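Long-range contacts in aspartate aminotransferase (Giardia lamblia, PDB 3MEB), which probably catalyses the reversible transfer of an amino group from L-aspartate to 2-oxoglutarate, using pyridoxal 5'-phosphate as cofactor and working as a homodimer: residues D34-L39 with Y412-G417; E175-R180 with S190-D195; E226-M231 with R260-A265. All blocks are in the same frame, centred on the assembly; numbering follows the deposited sequence. Where two conformers were deposited one is given.

In the fold
Interaction 1 is the long closure of the three: it brings the start of the fold back to its C-terminal part, and interactions 2 and 3 both lie within the loop it closes. It is mostly buried, aliphatic and near the cofactor site. Interactions 2 and 3 are partly buried and belong to the large, sheet-bearing part of the chain, about 17 Å apart between centres. The first of them ties the edge strand to helix 189-198 with hydrogen bonds, whereas the second packs helices 221-234 and 257-264 through apolar side chains. The two meet through Lys193 and Glu226, which form a salt bridge between helices 189-198 and 221-234.

Interaction 1. Residues D34-L39 with Y412-G417; sequences DAILNL and YLVKAG
Leu39 and Val414 meet at about a right angle, CD1 of Leu39 lying 3.7 Å from CG2 of Val414. Leu39 carries CG anti to its carbonyl carbon (chi1 -66°), which sends the branched end out of the helix towards the other segment, where CD1 of Leu39 also comes within 3.6 Å of Leu413 O. The CG2 methyl of Val414 is shared: its second neighbour is Ile36 CG1, at 4.0 Å. A beta-branched valine suits this place, because one methyl so close to the backbone can fill the angle between two larger aliphatic chains. Further along, Leu39 CD2 approaches the Tyr412 ring, while the tyrosine hydroxyl is taken up by Asp46.

A water completes the contact, donating to Ala35 O at 2.8 Å and accepting from Lys415 N, so one backbone carbonyl and one backbone N-H are linked through it. The turn itself is held by Asp34, whose OD2 accepts from two amides. Leu37 N meets the anti lone pair of Asp34 OD2 at 2.9 Å, nearly straight, whereas Ile36 N approaches from above the carboxylate plane. The other oxygen, OD1, forms a salt bridge with Arg319 of the second subunit, so one aspartate caps the helix and joins the dimer.

The arrangement belongs to the small domain of fold-type I aminotransferases, built from both ends of the chain. The side chain of Ile36 lies about 5 Å from that of Trp155, which binds the cofactor, and also touches Arg419 of strand 419-421. Strand 411-413 pairs with strand 52-54, and Leu413 packs on helix 399-409.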
loop_
_atom_site.group_PDB
_atom_site.type_symbol
_atom_site.label_atom_id
_atom_site.label_comp_id
_atom_site.label_asym_id
_atom_site.label_seq_id
_atom_site.Cartn_x
_atom_site.Cartn_y
_atom_site.Cartn_z
ATOM N N ASP A 34 -8.238 -16.386 1.580
ATOM C CA ASP A 34 -9.301 -15.590 2.219
ATOM C C ASP A 34 -10.671 -16.126 1.835
ATOM O O ASP A 34 -10.943 -16.336 0.642
ATOM C CB ASP A 34 -9.228 -14.117 1.809
ATOM C CG ASP A 34 -10.155 -13.238 2.604
ATOM O OD1 ASP A 34 -9.798 -12.867 3.729
ATOM O OD2 ASP A 34 -11.218 -12.856 2.081
ATOM N N ALA A 35 -11.542 -16.273 2.834
ATOM C CA ALA A 35 -12.847 -16.934 2.651
ATOM C C ALA A 35 -13.807 -16.113 1.788
ATOM O O ALA A 35 -14.718 -16.668 1.197
ATOM C CB ALA A 35 -13.492 -17.251 4.003
ATOM N N ILE A 36 -13.615 -14.798 1.751
ATOM C CA ILE A 36 -14.381 -13.939 0.869
ATOM C C ILE A 36 -13.667 -13.781 -0.472
ATOM O O ILE A 36 -14.237 -14.131 -1.522
ATOM C CB ILE A 36 -14.697 -12.560 1.528
ATOM C CG1 ILE A 36 -15.487 -12.773 2.835
ATOM C CG2 ILE A 36 -15.451 -11.662 0.515
ATOM C CD1 ILE A 36 -15.691 -11.492 3.693
ATOM N N LEU A 37 -12.433 -13.269 -0.478
ATOM C CA LEU A 37 -11.786 -12.986 -1.773
ATOM C C LEU A 37 -11.665 -14.226 -2.678
ATOM O O LEU A 37 -11.781 -14.146 -3.933
ATOM C CB LEU A 37 -10.381 -12.327 -1.602
ATOM C CG LEU A 37 -10.356 -10.908 -1.007
ATOM C CD1 LEU A 37 -8.946 -10.343 -0.850
ATOM C CD2 LEU A 37 -11.215 -9.973 -1.849
ATOM N N ASN A 38 -11.419 -15.379 -2.056
ATOM C CA ASN A 38 -11.226 -16.618 -2.821
ATOM C C ASN A 38 -12.505 -17.027 -3.580
ATOM O O ASN A 38 -12.439 -17.812 -4.516
ATOM C CB ASN A 38 -10.724 -17.729 -1.879
ATOM C CG ASN A 38 -10.399 -19.076 -2.598
ATOM O OD1 ASN A 38 -9.501 -19.147 -3.442
ATOM N ND2 ASN A 38 -11.117 -20.149 -2.204
ATOM N N LEU A 39 -13.674 -16.483 -3.201
ATOM C CA LEU A 39 -14.902 -16.844 -3.886
ATOM C C LEU A 39 -14.862 -16.388 -5.322
ATOM O O LEU A 39 -15.424 -17.054 -6.206
ATOM C CB LEU A 39 -16.133 -16.258 -3.174
ATOM C CG LEU A 39 -16.424 -16.812 -1.784
ATOM C CD1 LEU A 39 -17.492 -15.890 -1.085
ATOM C CD2 LEU A 39 -16.915 -18.280 -1.857
ATOM N N TYR A 412 -22.120 -18.623 -5.701
ATOM C CA TYR A 412 -21.062 -18.357 -4.707
ATOM C C TYR A 412 -21.481 -17.290 -3.685
ATOM O O TYR A 412 -21.640 -16.117 -4.017
ATOM C CB TYR A 412 -19.757 -17.980 -5.438
ATOM C CG TYR A 412 -19.218 -19.150 -6.225
ATOM C CD1 TYR A 412 -18.360 -20.056 -5.646
ATOM C CD2 TYR A 412 -19.647 -19.401 -7.516
ATOM C CE1 TYR A 412 -17.891 -21.149 -6.342
ATOM C CE2 TYR A 412 -19.200 -20.494 -8.221
ATOM C CZ TYR A 412 -18.313 -21.372 -7.629
ATOM O OH TYR A 412 -17.860 -22.496 -8.319
ATOM N N LEU A 413 -21.676 -17.745 -2.451
ATOM C CA LEU A 413 -22.012 -16.930 -1.310
ATOM C C LEU A 413 -20.938 -17.076 -0.262
ATOM O O LEU A 413 -20.216 -18.073 -0.233
ATOM C CB LEU A 413 -23.307 -17.441 -0.648
ATOM C CG LEU A 413 -24.582 -17.308 -1.454
ATOM C CD1 LEU A 413 -25.280 -18.654 -1.574
ATOM C CD2 LEU A 413 -25.437 -16.288 -0.794
ATOM N N VAL A 414 -20.872 -16.089 0.620
ATOM C CA VAL A 414 -20.056 -16.181 1.819
ATOM C C VAL A 414 -20.645 -17.169 2.805
ATOM O O VAL A 414 -21.830 -17.095 3.187
ATOM C CB VAL A 414 -19.895 -14.813 2.492
ATOM C CG1 VAL A 414 -19.199 -14.955 3.849
ATOM C CG2 VAL A 414 -19.149 -13.872 1.564
ATOM N N LYS A 415 -19.810 -18.105 3.228
ATOM C CA LYS A 415 -20.226 -19.147 4.141
ATOM C C LYS A 415 -20.753 -18.591 5.468
ATOM O O LYS A 415 -21.812 -19.021 5.917
ATOM C CB LYS A 415 -19.079 -20.115 4.373
ATOM C CG LYS A 415 -19.437 -21.391 5.084
ATOM C CD LYS A 415 -18.803 -22.581 4.355
ATOM C CE LYS A 415 -18.339 -23.644 5.286
ATOM N NZ LYS A 415 -18.103 -24.921 4.528
ATOM N N ALA A 416 -20.014 -17.667 6.085
ATOM C CA ALA A 416 -20.464 -16.974 7.328
ATOM C C ALA A 416 -21.797 -16.228 7.136
ATOM O O ALA A 416 -21.877 -15.223 6.404
ATOM C CB ALA A 416 -19.380 -15.979 7.809
ATOM N N GLY A 417 -22.845 -16.741 7.762
ATOM C CA GLY A 417 -24.158 -16.115 7.722
ATOM C C GLY A 417 -24.886 -16.197 6.394
ATOM O O GLY A 417 -25.981 -15.644 6.236
HETATM O O HOH W 1 -16.872 -17.939 2.505
#

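Interaction 2. Residues E175-R180 with S190-D195; sequences EYTYLR and SNTKKD. With EDO (1,2-ethanediol), chain J.
Thr177 is gripped from both ends by helix 189-198, where the chain leaves the edge strand of the large-domain sheet and begins the beta-alpha-beta connection to strand 204-208. Asp195 OD2 accepts twice from this one residue. Asp195 OD2 offers its anti lone pair to Thr177 N at 2.7 Å and is met by Thr177 OG1 at 2.8 Å, on the syn side and 33° out of the carboxylate plane. Both donors sit on the same side of Thr177 because OG1 stands beside the backbone N (chi1 -67°), which is why a threonine fits here. Two donors on one oxygen probably favour the charged carboxylate.

One helical turn earlier, Thr192 OG1 donates to Thr177 O at 2.7 Å, arriving 42° above the carbonyl plane. Thus the N-H and C=O of Thr177, just past the strand, are both met by helix side chains. Thr192 also turns CG2 towards the Tyr176 ring, the two side chains lying side by side, and Asn191 CB packs against Thr177.

Farther out, Tyr176 passes its hydroxyl to Leu206 O, across the sheet, and its backbone pairs with Met150 of strand 148-151. The ring of Tyr178 stacks on His212 and meets Phe219 edge-to-face. Its OH bonds to Ile217 O and accepts from O1 of a 1,2-ethanediol, probably from the crystallisation liquor, 2.7 Å from Tyr178 OH.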
loop_
_atom_site.group_PDB
_atom_site.type_symbol
_atom_site.label_atom_id
_atom_site.label_comp_id
_atom_site.label_asym_id
_atom_site.label_seq_id
_atom_site.Cartn_x
_atom_site.Cartn_y
_atom_site.Cartn_z
ATOM N N GLU A 175 -15.656 -6.693 22.872
ATOM C CA GLU A 175 -16.796 -6.606 22.020
ATOM C C GLU A 175 -17.904 -5.819 22.714
ATOM O O GLU A 175 -18.033 -5.840 23.939
ATOM C CB GLU A 175 -17.290 -7.988 21.649
ATOM C CG GLU A 175 -16.266 -8.830 20.874
ATOM C CD GLU A 175 -16.831 -10.192 20.505
ATOM O OE1 GLU A 175 -17.139 -10.965 21.425
ATOM O OE2 GLU A 175 -16.989 -10.465 19.303
ATOM N N TYR A 176 -18.702 -5.143 21.914
ATOM C CA TYR A 176 -19.969 -4.611 22.389
ATOM C C TYR A 176 -21.080 -5.356 21.668
ATOM O O TYR A 176 -20.894 -5.822 20.542
ATOM C CB TYR A 176 -20.070 -3.096 22.217
ATOM C CG TYR A 176 -19.979 -2.551 20.816
ATOM C CD1 TYR A 176 -21.122 -2.398 20.034
ATOM C CD2 TYR A 176 -18.766 -2.157 20.275
ATOM C CE1 TYR A 176 -21.068 -1.896 18.773
ATOM C CE2 TYR A 176 -18.693 -1.645 18.981
ATOM C CZ TYR A 176 -19.832 -1.543 18.226
ATOM O OH TYR A 176 -19.789 -1.018 16.967
ATOM N N THR A 177 -22.219 -5.494 22.336
ATOM C CA THR A 177 -23.339 -6.197 21.767
ATOM C C THR A 177 -23.810 -5.463 20.513
ATOM O O THR A 177 -24.038 -4.239 20.517
ATOM C CB THR A 177 -24.512 -6.277 22.743
ATOM O OG1 THR A 177 -24.142 -7.103 23.845
ATOM C CG2 THR A 177 -25.736 -6.848 22.069
ATOM N N TYR A 178 -23.958 -6.236 19.456
ATOM C CA TYR A 178 -24.547 -5.726 18.237
ATOM C C TYR A 178 -25.872 -6.455 17.962
ATOM O O TYR A 178 -26.893 -5.980 18.458
ATOM C CB TYR A 178 -23.535 -5.745 17.101
ATOM C CG TYR A 178 -23.924 -4.808 15.970
ATOM C CD1 TYR A 178 -23.708 -3.444 16.077
ATOM C CD2 TYR A 178 -24.500 -5.287 14.817
ATOM C CE1 TYR A 178 -24.054 -2.582 15.072
ATOM C CE2 TYR A 178 -24.861 -4.406 13.763
ATOM C CZ TYR A 178 -24.613 -3.055 13.923
ATOM O OH TYR A 178 -24.947 -2.147 12.953
ATOM N N LEU A 179 -25.898 -7.581 17.238
ATOM C CA LEU A 179 -27.167 -8.302 16.968
ATOM C C LEU A 179 -27.620 -9.114 18.160
ATOM O O LEU A 179 -26.806 -9.474 19.012
ATOM C CB LEU A 179 -27.013 -9.259 15.790
ATOM C CG LEU A 179 -26.640 -8.681 14.424
ATOM C CD1 LEU A 179 -26.547 -9.840 13.398
ATOM C CD2 LEU A 179 -27.646 -7.590 14.002
ATOM N N ARG A 180 -28.903 -9.468 18.175
ATOM C CA ARG A 180 -29.522 -10.227 19.278
ATOM C C ARG A 180 -28.960 -11.607 19.436
ATOM O O ARG A 180 -28.677 -12.272 18.449
ATOM C CB ARG A 180 -31.017 -10.415 19.057
ATOM C CG ARG A 180 -31.769 -9.165 18.801
ATOM C CD ARG A 180 -33.171 -9.237 19.282
ATOM N NE ARG A 180 -33.885 -10.435 18.852
ATOM C CZ ARG A 180 -35.154 -10.440 18.429
ATOM N NH1 ARG A 180 -35.855 -9.307 18.322
ATOM N NH2 ARG A 180 -35.720 -11.587 18.069
ATOM N N SER A 190 -30.485 -2.093 23.759
ATOM C CA SER A 190 -30.414 -1.981 25.211
ATOM C C SER A 190 -29.039 -2.445 25.711
ATOM O O SER A 190 -28.351 -1.734 26.476
ATOM C CB SER A 190 -31.564 -2.806 25.823
ATOM O OG SER A 190 -31.758 -2.510 27.189
ATOM N N ASN A 191 -28.625 -3.635 25.298
ATOM C CA ASN A 191 -27.278 -4.119 25.661
ATOM C C ASN A 191 -26.116 -3.376 25.000
ATOM O O ASN A 191 -25.036 -3.235 25.595
ATOM C CB ASN A 191 -27.181 -5.645 25.482
ATOM C CG ASN A 191 -27.941 -6.391 26.599
ATOM O OD1 ASN A 191 -28.714 -7.311 26.349
ATOM N ND2 ASN A 191 -27.784 -5.916 27.821
ATOM N N THR A 192 -26.311 -2.898 23.772
ATOM C CA THR A 192 -25.325 -2.049 23.146
ATOM C C THR A 192 -24.944 -0.885 24.083
ATOM O O THR A 192 -23.767 -0.645 24.355
ATOM C CB THR A 192 -25.832 -1.498 21.775
ATOM O OG1 THR A 192 -26.188 -2.585 20.897
ATOM C CG2 THR A 192 -24.759 -0.646 21.158
ATOM N N LYS A 193 -25.941 -0.167 24.582
ATOM C CA LYS A 193 -25.706 0.946 25.463
ATOM C C LYS A 193 -25.042 0.544 26.782
ATOM O O LYS A 193 -24.130 1.233 27.240
ATOM C CB LYS A 193 -27.015 1.636 25.775
ATOM C CG LYS A 193 -27.564 2.373 24.587
ATOM C CD LYS A 193 -28.858 3.138 24.977
ATOM C CE LYS A 193 -30.056 2.197 25.254
ATOM N NZ LYS A 193 -31.303 2.953 25.640
ATOM N N LYS A 194 -25.478 -0.571 27.367
ATOM C CA LYS A 194 -24.885 -1.043 28.642
ATOM C C LYS A 194 -23.427 -1.333 28.461
ATOM O O LYS A 194 -22.611 -0.975 29.307
ATOM C CB LYS A 194 -25.612 -2.282 29.184
ATOM C CG LYS A 194 -27.008 -1.926 29.727
ATOM C CD LYS A 194 -27.908 -3.151 29.971
ATOM C CE LYS A 194 -29.283 -2.751 30.491
ATOM N NZ LYS A 194 -30.018 -3.940 30.995
ATOM N N ASP A 195 -23.105 -1.980 27.336
ATOM C CA ASP A 195 -21.749 -2.377 27.048
ATOM C C ASP A 195 -20.832 -1.160 26.899
ATOM O O ASP A 195 -19.698 -1.152 27.410
ATOM C CB ASP A 195 -21.714 -3.245 25.798
ATOM C CG ASP A 195 -22.152 -4.675 26.057
ATOM O OD1 ASP A 195 -22.405 -5.055 27.237
ATOM O OD2 ASP A 195 -22.237 -5.442 25.079
HETATM C C1 EDO J . -23.435 0.666 12.925
HETATM O O1 EDO J . -22.726 -0.575 12.751
HETATM C C2 EDO J . -24.249 0.999 11.674
HETATM O O2 EDO J . -25.279 1.955 11.904
#

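Interaction 3. Residues E226-M231 with R260-A265; sequences ELLPIM and RMFVDA
Leu228 and Phe262 face each other where helices 221-234 and 257-264 run side by side; the axes of 226-231 and 260-264 come within 10.6 Å and cross at -36°. Such spacing is filled by long side chains. Leu228 extends CG anti to its backbone N (chi1 -180°), so that its methyls reach across to the other helix, and the side chains of Leu228 and Phe262 run antiparallel past one another. Leu228 CD1 lies 4.1 Å from Phe262 CD1 and only 3.4 Å from Ala265 CB, the latter closer than two methyls normally sit. Alanine suits this place because its single methyl lets the leucine come close to the backbone.

Phe262 carries the rest of the contact. Its ring takes Leu227 CB at its edge, near the ring plane, 4.4 Å from CZ of Phe262. Met231 crosses the phenylalanine side chain at about a right angle, its CG 4.1 Å from Phe262 CE2. Met231 turns at both of its outer torsions, and so folds back instead of running straight out. Between these two segments the contact is wholly apolar, the ring supplying a broad surface for the aliphatic chains. Helix 221-234 is kinked at Pro229, whose N has no hydrogen to give to the preceding turn.

The two helices are successive crossovers of the seven-stranded sheet, leading into strands 237-242 and 269-274. Met231 and Phe262 both rest on Ala238, the Phe262 ring meets those of Phe240 and Trp224, and Leu227 and Ile230 reach the neighbouring helix 189-198.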
loop_
_atom_site.group_PDB
_atom_site.type_symbol
_atom_site.label_atom_id
_atom_site.label_comp_id
_atom_site.label_asym_id
_atom_site.label_seq_id
_atom_site.Cartn_x
_atom_site.Cartn_y
_atom_site.Cartn_z
ATOM N N GLU A 226 -28.855 8.426 20.897
ATOM C CA GLU A 226 -28.753 7.874 22.252
ATOM C C GLU A 226 -27.304 7.541 22.650
ATOM O O GLU A 226 -26.953 7.635 23.816
ATOM C CB GLU A 226 -29.579 6.606 22.382
ATOM C CG GLU A 226 -31.099 6.806 22.498
ATOM C CD GLU A 226 -31.766 5.566 23.036
ATOM O OE1 GLU A 226 -32.538 4.946 22.309
ATOM O OE2 GLU A 226 -31.460 5.168 24.169
ATOM N N LEU A 227 -26.504 7.103 21.690
ATOM C CA LEU A 227 -25.108 6.738 21.946
ATOM C C LEU A 227 -24.269 7.991 22.202
ATOM O O LEU A 227 -23.352 7.973 23.036
ATOM C CB LEU A 227 -24.523 5.880 20.812
ATOM C CG LEU A 227 -25.142 4.498 20.619
ATOM C CD1 LEU A 227 -24.554 3.831 19.364
ATOM C CD2 LEU A 227 -24.904 3.613 21.822
ATOM N N LEU A 228 -24.635 9.103 21.554
ATOM C CA LEU A 228 -23.902 10.374 21.700
ATOM C C LEU A 228 -23.547 10.767 23.159
ATOM O O LEU A 228 -22.378 10.893 23.496
ATOM C CB LEU A 228 -24.649 11.511 20.973
ATOM C CG LEU A 228 -24.021 12.905 21.023
ATOM C CD1 LEU A 228 -22.629 12.819 20.407
ATOM C CD2 LEU A 228 -24.901 13.991 20.338
ATOM N N PRO A 229 -24.542 10.973 24.026
ATOM C CA PRO A 229 -24.211 11.342 25.410
ATOM C C PRO A 229 -23.370 10.305 26.202
ATOM O O PRO A 229 -22.655 10.697 27.131
ATOM C CB PRO A 229 -25.586 11.507 26.065
ATOM C CG PRO A 229 -26.495 10.638 25.205
ATOM C CD PRO A 229 -25.999 10.882 23.834
ATOM N N ILE A 230 -23.472 9.014 25.856
ATOM C CA ILE A 230 -22.698 7.977 26.527
ATOM C C ILE A 230 -21.219 8.190 26.132
ATOM O O ILE A 230 -20.308 8.161 26.960
ATOM C CB ILE A 230 -23.121 6.540 26.073
ATOM C CG1 ILE A 230 -24.576 6.220 26.426
ATOM C CG2 ILE A 230 -22.207 5.469 26.681
ATOM C CD1 ILE A 230 -25.081 4.954 25.719
ATOM N N MET A 231 -21.007 8.415 24.843
ATOM C CA MET A 231 -19.681 8.633 24.281
ATOM C C MET A 231 -19.040 9.894 24.855
ATOM O O MET A 231 -17.839 9.896 25.166
ATOM C CB MET A 231 -19.779 8.720 22.748
ATOM C CG MET A 231 -20.231 7.441 22.081
ATOM S SD MET A 231 -19.045 6.085 22.091
ATOM C CE MET A 231 -17.673 6.736 21.134
ATOM N N ARG A 260 -20.765 12.949 11.243
ATOM C CA ARG A 260 -20.918 14.415 11.371
ATOM C C ARG A 260 -21.523 14.832 12.728
ATOM O O ARG A 260 -21.016 15.777 13.372
ATOM C CB ARG A 260 -21.687 15.001 10.180
ATOM C CG ARG A 260 -20.904 14.838 8.867
ATOM C CD ARG A 260 -21.564 15.534 7.714
ATOM N NE ARG A 260 -21.101 15.034 6.425
ATOM C CZ ARG A 260 -21.468 15.552 5.248
ATOM N NH1 ARG A 260 -22.276 16.584 5.190
ATOM N NH2 ARG A 260 -21.045 15.036 4.122
ATOM N N MET A 261 -22.560 14.113 13.164
ATOM C CA MET A 261 -23.175 14.350 14.473
ATOM C C MET A 261 -22.204 14.166 15.628
ATOM O O MET A 261 -22.165 14.974 16.546
ATOM C CB MET A 261 -24.375 13.429 14.694
ATOM C CG MET A 261 -25.039 13.678 16.039
ATOM S SD MET A 261 -26.553 12.780 16.297
ATOM C CE MET A 261 -25.954 11.091 16.177
ATOM N N PHE A 262 -21.423 13.100 15.594
ATOM C CA PHE A 262 -20.442 12.844 16.644
ATOM C C PHE A 262 -19.404 13.967 16.687
ATOM O O PHE A 262 -19.081 14.458 17.763
ATOM C CB PHE A 262 -19.767 11.484 16.445
ATOM C CG PHE A 262 -20.484 10.325 17.099
ATOM C CD1 PHE A 262 -21.854 10.309 17.277
ATOM C CD2 PHE A 262 -19.766 9.191 17.475
ATOM C CE1 PHE A 262 -22.480 9.206 17.893
ATOM C CE2 PHE A 262 -20.395 8.102 18.080
ATOM C CZ PHE A 262 -21.766 8.119 18.292
ATOM N N VAL A 263 -18.891 14.370 15.526
ATOM C CA VAL A 263 -17.874 15.427 15.453
ATOM C C VAL A 263 -18.434 16.787 15.936
ATOM O O VAL A 263 -17.785 17.513 16.688
ATOM C CB VAL A 263 -17.295 15.548 14.027
ATOM C CG1 VAL A 263 -16.440 16.820 13.894
ATOM C CG2 VAL A 263 -16.443 14.308 13.672
ATOM N N ASP A 264 -19.632 17.141 15.483
ATOM C CA ASP A 264 -20.282 18.390 15.850
ATOM C C ASP A 264 -20.553 18.455 17.354
ATOM O O ASP A 264 -20.525 19.538 17.923
ATOM C CB ASP A 264 -21.589 18.579 15.066
ATOM C CG ASP A 264 -21.360 19.043 13.631
ATOM O OD1 ASP A 264 -20.214 19.425 13.274
ATOM O OD2 ASP A 264 -22.335 19.041 12.856
ATOM N N ALA A 265 -20.804 17.308 17.982
ATOM C CA ALA A 265 -20.973 17.227 19.430
ATOM C C ALA A 265 -19.663 17.202 20.245
ATOM O O ALA A 265 -19.717 17.216 21.479
ATOM C CB ALA A 265 -21.817 16.022 19.774
#